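Long-range contact in probable tRNA pseudouridine synthase D (Methanosarcina mazei, PDB 1Z2Z), which probably isomerises uridine-13 of transfer RNAs to pseudouridine, as a member of the TruD family of pseudouridine synthases: residues I300-N305 and R334-A339. Sequence-based numbering, arbitrary orientation.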
# COMPACT_ATOMS: atom_id res chain seq x y z
N ILE A 300 -19.31 14.65 -3.63
CA ILE A 300 -19.49 13.36 -2.93
C ILE A 300 -18.42 13.12 -1.87
O ILE A 300 -17.26 12.87 -2.19
CB ILE A 300 -19.48 12.13 -3.89
CG1 ILE A 300 -20.74 12.11 -4.76
CG2 ILE A 300 -19.46 10.83 -3.08
CD1 ILE A 300 -20.84 10.90 -5.66
N VAL A 301 -18.81 13.18 -0.61
CA VAL A 301 -17.86 12.96 0.47
C VAL A 301 -18.23 11.73 1.31
O VAL A 301 -19.20 11.02 0.99
CB VAL A 301 -17.75 14.23 1.38
CG1 VAL A 301 -17.45 15.45 0.53
CG2 VAL A 301 -19.04 14.45 2.17
N CYS A 302 -17.44 11.46 2.34
CA CYS A 302 -17.69 10.34 3.26
C CYS A 302 -17.47 10.87 4.67
O CYS A 302 -16.88 11.94 4.87
CB CYS A 302 -16.75 9.14 2.98
SG CYS A 302 -15.03 9.25 3.61
N PHE A 303 -17.97 10.13 5.65
CA PHE A 303 -17.84 10.51 7.04
C PHE A 303 -17.26 9.33 7.77
O PHE A 303 -17.26 8.21 7.25
CB PHE A 303 -19.21 10.85 7.62
CG PHE A 303 -20.02 11.77 6.76
CD1 PHE A 303 -19.80 13.14 6.80
CD2 PHE A 303 -20.95 11.25 5.87
CE1 PHE A 303 -20.49 13.99 5.95
CE2 PHE A 303 -21.65 12.09 5.01
CZ PHE A 303 -21.42 13.47 5.05
N ARG A 304 -16.77 9.56 8.98
CA ARG A 304 -16.19 8.50 9.79
C ARG A 304 -17.31 7.64 10.39
O ARG A 304 -18.29 8.17 10.93
CB ARG A 304 -15.32 9.09 10.89
CG ARG A 304 -16.04 10.06 11.80
CD ARG A 304 -15.09 10.75 12.79
NE ARG A 304 -14.14 11.66 12.15
CZ ARG A 304 -12.98 11.28 11.60
NH1 ARG A 304 -12.62 10.01 11.61
NH2 ARG A 304 -12.18 12.19 11.06
N ASN A 305 -17.17 6.32 10.28
CA ASN A 305 -18.17 5.37 10.79
C ASN A 305 -18.24 5.27 12.32
O ASN A 305 -18.32 4.17 12.88
CB ASN A 305 -17.94 3.97 10.18
CG ASN A 305 -16.54 3.42 10.44
OD1 ASN A 305 -15.78 3.98 11.24
ND2 ASN A 305 -16.20 2.32 9.77
N ARG A 334 -14.35 15.84 9.71
CA ARG A 334 -15.56 15.05 9.87
C ARG A 334 -16.12 14.61 8.52
O ARG A 334 -17.17 13.97 8.45
CB ARG A 334 -16.64 15.84 10.63
CG ARG A 334 -17.58 14.90 11.39
CD ARG A 334 -18.92 15.51 11.75
NE ARG A 334 -18.82 16.81 12.42
CZ ARG A 334 -19.87 17.51 12.82
NH1 ARG A 334 -21.10 17.04 12.62
NH2 ARG A 334 -19.69 18.70 13.38
N ALA A 335 -15.40 14.96 7.46
CA ALA A 335 -15.78 14.60 6.09
C ALA A 335 -14.51 14.56 5.24
O ALA A 335 -13.48 15.15 5.60
CB ALA A 335 -16.77 15.61 5.52
N PHE A 336 -14.58 13.86 4.10
CA PHE A 336 -13.44 13.71 3.20
C PHE A 336 -13.95 13.59 1.77
O PHE A 336 -14.91 12.86 1.52
CB PHE A 336 -12.63 12.44 3.54
CG PHE A 336 -12.46 12.19 5.01
CD1 PHE A 336 -13.48 11.61 5.76
CD2 PHE A 336 -11.29 12.58 5.66
CE1 PHE A 336 -13.35 11.44 7.13
CE2 PHE A 336 -11.15 12.41 7.03
CZ PHE A 336 -12.18 11.84 7.77
N ILE A 337 -13.30 14.28 0.83
CA ILE A 337 -13.69 14.19 -0.58
C ILE A 337 -13.28 12.79 -1.01
O ILE A 337 -12.19 12.35 -0.70
CB ILE A 337 -12.93 15.24 -1.45
CG1 ILE A 337 -13.27 16.67 -0.99
CG2 ILE A 337 -13.29 15.07 -2.92
CD1 ILE A 337 -14.76 16.98 -0.97
N THR A 338 -14.15 12.07 -1.71
CA THR A 338 -13.79 10.72 -2.12
C THR A 338 -13.76 10.60 -3.63
O THR A 338 -14.27 11.47 -4.34
CB THR A 338 -14.78 9.69 -1.57
OG1 THR A 338 -15.99 9.72 -2.34
CG2 THR A 338 -15.12 10.01 -0.12
N ALA A 339 -13.14 9.53 -4.11
CA ALA A 339 -13.03 9.26 -5.54
C ALA A 339 -13.62 7.88 -5.75
O ALA A 339 -13.60 7.05 -4.85
CB ALA A 339 -11.58 9.28 -5.96
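C302 SG and the F336 ring meet because chi1 of C302 (79°) sets the sulfur between its backbone N and carbonyl carbon, while F336 CG lies anti to its own carbonyl carbon. SG comes 3.5 Å from F336 CD1 and approaches the ring obliquely, a sulfur-aromatic contact. At the far end of the ring, R304 NH2 lies 3.3 Å from F336 CZ, near the ring plane; guanidinium and ring are turned 86° apart, so the ring's edge meets the guanidinium's face, which is no cation-pi stack. R304 NH2 is hydrogen-bonded to G333 O, which helps fix that group. Replacing F336, an alanine here would probably leave C302 SG without its aromatic neighbour and the R304 guanidinium face uncovered on this side. The backbones form a short antiparallel ladder: C302 and F336 are a hydrogen-bonded pair, with C302 N to F336 O at 3.0 Å. T338 N extends it to I300 O (3.2 Å). V301 and I337 form the non-hydrogen-bonded pair; their side chains diverge, yet V301 CG1 comes within 3.4 Å of I337 CD1. The ladder, with its flanking residues, meets helix 323-330 through A335 and I337, and helix 263-287 through I337 and A339.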